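Local coordinates for ABC transporter, substrate binding protein (Agrobacterium tumefaciens, PDB 3C9H) that probably captures a solute in the periplasm for import by an ABC transporter, and binds a magnesium ion, at residues Pro120-Trp125 / Pro300-Glu305; Ala129-Phe134 / Val260-Gly265. One frame throughout, in Å; residues are numbered along the deposited sequence.

Interaction 1: residues Pro120-Trp125 / Pro300-Glu305; sequences PAWANW and PAVSPE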
loop_
_atom_site.group_PDB
_atom_site.type_symbol
_atom_site.label_atom_id
_atom_site.label_comp_id
_atom_site.label_asym_id
_atom_site.label_seq_id
_atom_site.Cartn_x
_atom_site.Cartn_y
_atom_site.Cartn_z
ATOM N N PRO A 120 1.529 5.331 -18.092
ATOM C CA PRO A 120 0.553 6.398 -17.882
ATOM C C PRO A 120 1.192 7.593 -17.197
ATOM O O PRO A 120 1.970 7.424 -16.254
ATOM C CB PRO A 120 -0.508 5.717 -17.028
ATOM C CG PRO A 120 -0.461 4.301 -17.497
ATOM C CD PRO A 120 0.994 4.034 -17.651
ATOM N N ALA A 121 0.884 8.789 -17.692
ATOM C CA ALA A 121 1.565 10.011 -17.278
ATOM C C ALA A 121 1.393 10.308 -15.785
ATOM O O ALA A 121 2.335 10.747 -15.104
ATOM C CB ALA A 121 1.081 11.204 -18.153
ATOM N N TRP A 122 0.200 10.067 -15.272
ATOM C CA TRP A 122 -0.061 10.227 -13.845
ATOM C C TRP A 122 0.844 9.338 -12.972
ATOM O O TRP A 122 1.075 9.640 -11.812
ATOM C CB TRP A 122 -1.528 9.909 -13.530
ATOM C CG TRP A 122 -1.941 8.475 -13.661
ATOM C CD1 TRP A 122 -2.547 7.898 -14.736
ATOM C CD2 TRP A 122 -1.840 7.444 -12.659
ATOM N NE1 TRP A 122 -2.794 6.576 -14.488
ATOM C CE2 TRP A 122 -2.368 6.271 -13.218
ATOM C CE3 TRP A 122 -1.337 7.402 -11.354
ATOM C CZ2 TRP A 122 -2.432 5.078 -12.519
ATOM C CZ3 TRP A 122 -1.349 6.205 -10.678
ATOM C CH2 TRP A 122 -1.916 5.064 -11.248
ATOM N N ALA A 123 1.315 8.243 -13.546
ATOM C CA ALA A 123 2.021 7.185 -12.835
ATOM C C ALA A 123 3.542 7.276 -13.009
ATOM O O ALA A 123 4.273 6.353 -12.644
ATOM C CB ALA A 123 1.489 5.806 -13.277
ATOM N N ASN A 124 4.026 8.403 -13.530
ATOM C CA ASN A 124 5.450 8.590 -13.769
ATOM C C ASN A 124 5.910 9.982 -13.329
ATOM O O ASN A 124 5.495 10.985 -13.918
ATOM C CB ASN A 124 5.712 8.402 -15.261
ATOM C CG ASN A 124 7.162 8.567 -15.632
ATOM O OD1 ASN A 124 7.986 8.943 -14.808
ATOM N ND2 ASN A 124 7.479 8.280 -16.883
ATOM N N TRP A 125 6.747 10.042 -12.296
ATOM C CA TRP A 125 7.466 11.267 -11.926
ATOM C C TRP A 125 8.907 11.201 -12.463
ATOM O O TRP A 125 9.726 10.446 -11.958
ATOM C CB TRP A 125 7.494 11.482 -10.405
ATOM C CG TRP A 125 8.045 12.844 -10.006
ATOM C CD1 TRP A 125 7.394 14.043 -10.088
ATOM C CD2 TRP A 125 9.364 13.145 -9.486
ATOM N NE1 TRP A 125 8.213 15.060 -9.656
ATOM C CE2 TRP A 125 9.424 14.539 -9.288
ATOM C CE3 TRP A 125 10.505 12.377 -9.210
ATOM C CZ2 TRP A 125 10.578 15.185 -8.789
ATOM C CZ3 TRP A 125 11.654 13.020 -8.707
ATOM C CH2 TRP A 125 11.679 14.399 -8.503
ATOM N N PRO A 300 -4.490 -4.828 -8.738
ATOM C CA PRO A 300 -4.797 -4.305 -10.066
ATOM C C PRO A 300 -3.638 -3.563 -10.758
ATOM O O PRO A 300 -2.893 -2.805 -10.116
ATOM C CB PRO A 300 -6.017 -3.409 -9.814
ATOM C CG PRO A 300 -6.636 -3.974 -8.534
ATOM C CD PRO A 300 -5.434 -4.319 -7.721
ATOM N N ALA A 301 -3.496 -3.843 -12.045
ATOM C CA ALA A 301 -2.376 -3.395 -12.873
ATOM C C ALA A 301 -2.585 -1.965 -13.394
ATOM O O ALA A 301 -3.724 -1.510 -13.585
ATOM C CB ALA A 301 -2.181 -4.368 -14.063
ATOM N N VAL A 302 -1.471 -1.284 -13.615
ATOM C CA VAL A 302 -1.417 0.046 -14.230
ATOM C C VAL A 302 -0.963 -0.008 -15.718
ATOM O O VAL A 302 -1.215 0.933 -16.469
ATOM C CB VAL A 302 -0.486 0.969 -13.392
ATOM C CG1 VAL A 302 -0.166 2.276 -14.107
ATOM C CG2 VAL A 302 -1.116 1.256 -12.039
ATOM N N SER A 303 -0.324 -1.097 -16.156
ATOM C CA SER A 303 0.255 -1.144 -17.505
ATOM C C SER A 303 -0.822 -0.987 -18.569
ATOM O O SER A 303 -1.836 -1.671 -18.502
ATOM C CB SER A 303 0.977 -2.460 -17.786
ATOM O OG SER A 303 1.184 -2.593 -19.199
ATOM N N PRO A 304 -0.579 -0.126 -19.581
ATOM C CA PRO A 304 -1.564 -0.007 -20.647
ATOM C C PRO A 304 -1.628 -1.279 -21.525
ATOM O O PRO A 304 -2.523 -1.409 -22.360
ATOM C CB PRO A 304 -1.082 1.220 -21.437
ATOM C CG PRO A 304 0.384 1.308 -21.197
ATOM C CD PRO A 304 0.610 0.730 -19.810
ATOM N N GLU A 305 -0.692 -2.201 -21.337
ATOM C CA GLU A 305 -0.700 -3.484 -22.033
ATOM C C GLU A 305 -1.547 -4.579 -21.397
ATOM O O GLU A 305 -1.697 -5.645 -21.994
ATOM C CB GLU A 305 0.721 -4.020 -22.128
ATOM C CG GLU A 305 1.666 -3.111 -22.854
ATOM C CD GLU A 305 3.006 -3.780 -23.042
ATOM O OE1 GLU A 305 3.768 -3.927 -22.042
ATOM O OE2 GLU A 305 3.279 -4.195 -24.182
#

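Interaction 2: residues Ala129-Phe134 / Val260-Gly265; sequences AYALTF and VMSRIG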
loop_
_atom_site.group_PDB
_atom_site.type_symbol
_atom_site.label_atom_id
_atom_site.label_comp_id
_atom_site.label_asym_id
_atom_site.label_seq_id
_atom_site.Cartn_x
_atom_site.Cartn_y
_atom_site.Cartn_z
ATOM N N ALA A 129 10.394 7.807 -10.259
ATOM C CA ALA A 129 9.391 7.127 -9.439
ATOM C C ALA A 129 8.179 6.738 -10.290
ATOM O O ALA A 129 7.562 7.595 -10.979
ATOM C CB ALA A 129 8.935 8.045 -8.316
ATOM N N TYR A 130 7.852 5.454 -10.269
ATOM C CA TYR A 130 6.759 4.908 -11.049
ATOM C C TYR A 130 5.710 4.256 -10.166
ATOM O O TYR A 130 6.029 3.378 -9.348
ATOM C CB TYR A 130 7.291 3.842 -12.004
ATOM C CG TYR A 130 8.287 4.328 -13.040
ATOM C CD1 TYR A 130 7.851 4.731 -14.281
ATOM C CD2 TYR A 130 9.671 4.331 -12.793
ATOM C CE1 TYR A 130 8.748 5.164 -15.272
ATOM C CE2 TYR A 130 10.576 4.768 -13.777
ATOM C CZ TYR A 130 10.100 5.175 -15.011
ATOM O OH TYR A 130 10.942 5.582 -15.995
ATOM N N ALA A 131 4.464 4.641 -10.366
ATOM C CA ALA A 131 3.325 4.000 -9.726
ATOM C C ALA A 131 3.044 2.725 -10.482
ATOM O O ALA A 131 2.867 2.756 -11.713
ATOM C CB ALA A 131 2.079 4.903 -9.794
ATOM N N LEU A 132 2.955 1.607 -9.783
ATOM C CA LEU A 132 2.884 0.286 -10.456
ATOM C C LEU A 132 1.623 -0.550 -10.245
ATOM O O LEU A 132 1.450 -1.577 -10.922
ATOM C CB LEU A 132 4.117 -0.552 -10.071
ATOM C CG LEU A 132 5.460 0.104 -10.414
ATOM C CD1 LEU A 132 6.634 -0.645 -9.712
ATOM C CD2 LEU A 132 5.655 0.146 -11.927
ATOM N N THR A 133 0.780 -0.141 -9.289
ATOM C CA THR A 133 -0.419 -0.862 -8.908
ATOM C C THR A 133 -1.538 0.157 -8.698
ATOM O O THR A 133 -1.293 1.361 -8.672
ATOM C CB THR A 133 -0.223 -1.614 -7.570
ATOM O OG1 THR A 133 -0.121 -0.663 -6.486
ATOM C CG2 THR A 133 1.028 -2.525 -7.613
ATOM N N PHE A 134 -2.749 -0.341 -8.490
ATOM C CA PHE A 134 -3.931 0.514 -8.263
ATOM C C PHE A 134 -4.784 -0.222 -7.203
ATOM O O PHE A 134 -5.546 -1.121 -7.535
ATOM C CB PHE A 134 -4.641 0.669 -9.626
ATOM C CG PHE A 134 -5.641 1.793 -9.708
ATOM C CD1 PHE A 134 -5.221 3.112 -9.863
ATOM C CD2 PHE A 134 -7.001 1.521 -9.683
ATOM C CE1 PHE A 134 -6.159 4.158 -9.966
ATOM C CE2 PHE A 134 -7.944 2.551 -9.781
ATOM C CZ PHE A 134 -7.519 3.868 -9.923
ATOM N N VAL A 260 -7.638 5.346 -3.335
ATOM C CA VAL A 260 -6.825 4.376 -4.072
ATOM C C VAL A 260 -5.353 4.800 -4.027
ATOM O O VAL A 260 -4.988 5.975 -4.301
ATOM C CB VAL A 260 -7.281 4.207 -5.522
ATOM C CG1 VAL A 260 -6.391 3.186 -6.278
ATOM C CG2 VAL A 260 -8.714 3.774 -5.554
ATOM N N MET A 261 -4.503 3.847 -3.689
ATOM C CA MET A 261 -3.070 4.115 -3.713
ATOM C C MET A 261 -2.442 3.293 -4.797
ATOM O O MET A 261 -3.054 2.371 -5.337
ATOM C CB MET A 261 -2.400 3.819 -2.361
ATOM C CG MET A 261 -2.235 2.342 -1.995
ATOM S SD MET A 261 -0.882 1.338 -2.732
ATOM C CE MET A 261 0.376 2.564 -2.682
ATOM N N SER A 262 -1.192 3.619 -5.083
ATOM C CA SER A 262 -0.432 2.897 -6.086
ATOM C C SER A 262 0.942 2.671 -5.502
ATOM O O SER A 262 1.556 3.628 -5.050
ATOM C CB SER A 262 -0.297 3.750 -7.343
ATOM O OG SER A 262 -1.544 4.001 -7.975
ATOM N N ARG A 263 1.441 1.431 -5.505
ATOM C CA ARG A 263 2.798 1.167 -5.028
ATOM C C ARG A 263 3.796 1.847 -5.979
ATOM O O ARG A 263 3.676 1.756 -7.212
ATOM C CB ARG A 263 3.072 -0.341 -4.975
ATOM C CG ARG A 263 2.278 -1.032 -3.906
ATOM C CD ARG A 263 2.460 -2.525 -3.898
ATOM N NE ARG A 263 1.356 -3.054 -3.124
ATOM C CZ ARG A 263 1.358 -3.230 -1.814
ATOM N NH1 ARG A 263 2.458 -3.075 -1.085
ATOM N NH2 ARG A 263 0.235 -3.621 -1.240
ATOM N N ILE A 264 4.771 2.524 -5.405
ATOM C CA ILE A 264 5.766 3.270 -6.173
ATOM C C ILE A 264 7.120 2.590 -6.098
ATOM O O ILE A 264 7.614 2.270 -5.008
ATOM C CB ILE A 264 5.864 4.735 -5.672
ATOM C CG1 ILE A 264 4.602 5.535 -6.042
ATOM C CG2 ILE A 264 7.125 5.456 -6.234
ATOM C CD1 ILE A 264 4.712 7.007 -5.552
ATOM N N GLY A 265 7.683 2.322 -7.271
ATOM C CA GLY A 265 8.999 1.768 -7.407
ATOM C C GLY A 265 9.999 2.793 -7.900
ATOM O O GLY A 265 9.700 3.618 -8.743
#

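Interaction 1: residues Pro120-Trp125 / Pro300-Glu305
Val302 is the hub of this contact. Both its methyl groups face Pro120-Trp125, and they meet three different side chains. CG1 lies anti to the backbone N (chi1 169°). This torsion sends CG1 among Pro120, Trp122 and Ala123, while CG2 meets the indole. Val302 CG1 is 3.9 Å from Trp122 CZ2. Val302 CG2 is 4.0 Å from Trp122 CH2. The valine thus meets the far corner of the six-membered ring with both branches, and CG1 approaches that ring obliquely. Trp122 gets there by its first torsion. Its CG sits between the backbone N and the carbonyl carbon (chi1 69°), which turns the indole over Ala123 CB and carries CZ2 and CH2 to Val302. Ala123 CB covers one face of the ring, 3.6 Å above its plane and over its centre. Ala123 CB is also 4.0 Å from Val302 CG1, so this methyl touches both indole and valine.

Around Trp122 the backbone makes a short 3-10 turn, with Ala123 N bonded to Pro120 O. In this solute-binding protein fold the contact joins that turn, just before strand 124-125, to the irregular loop between helices 287-296 and 312-319. It lies away from the magnesium site, and its side-chain contacts are wholly apolar.

Pro120 meets the loop through CG and CD. Pro120 CG is 3.6 Å from Val302 O and packs on Val302 CG1 as well. Pro120 CD meets Pro304 CD at 4.0 Å, at the more exposed end. Gln290 and Trp119 also pack on Val302.

Interaction 2: residues Ala129-Phe134 / Val260-Gly265
Thr133 OG1 accepts from Arg263 N at 2.8 Å, and the bond is almost straight at 178°. The threonine oxygen lies between its own backbone N and carbonyl carbon (chi1 69°), which brings it to that N-H. It also hydrogen-bonds Glu135, which forms a salt bridge with Arg263 NE. One carboxylate therefore holds both residues of the pair, and probably helps fix the extended arginine chain. Ser262 OG gives its proton to Thr133 O at 2.7 Å, in the carbonyl plane. These side-chain bonds continue the pairing past the end of strand 129-131.

Within the strand, Tyr130 and Gly265 form an antiparallel hydrogen-bonded pair, joined through backbone N to O both ways. Just beyond the strand, Leu132 N reaches Arg263 O at 2.7 Å.

Packing completes the contact. Val260 CG1 sits over one face of the Phe134 ring, 3.6 Å from its centroid and 3° off the normal, a CH-pi contact. Ala131 CB rests 3.6 Å from Ser262 CB, and Ala129 CB touches Ile264 CG2. Leu132 CD1 lies 4.0 Å from Gly265 N.

Arg263 NH1 hydrogen-bonds a bound citrate, probably from the crystallisation liquor. The arginine side chain is about 6 Å from the magnesium ion, which Ser41 and Asp43 bind. Such an arginine beside a bound anion is consistent with the ligand cleft of a periplasmic solute-binding protein.

How the interactions relate
Interaction 2 is fully buried near the middle of the chain, while interaction 1 is partly buried and farther out. Their centres are 8 Å apart, and backbone bonds tie them directly. Ala123 O meets Ala131 N at 2.9 Å, just before strand 124-125, which pairs antiparallel with 129-131. Pro300 O meets Phe134 N at 3.0 Å. So residues 129-134 touch both halves of interaction 1. Val302 CG2 also packs on Thr133 O, and Trp122 CH2 on Ser262 OG. The chemistry differs with place. The strand pairing of interaction 2 is held mainly by hydrogen bonds and reaches the citrate pocket. The turn and loop of interaction 1 meet through apolar side chains, away from the metal site.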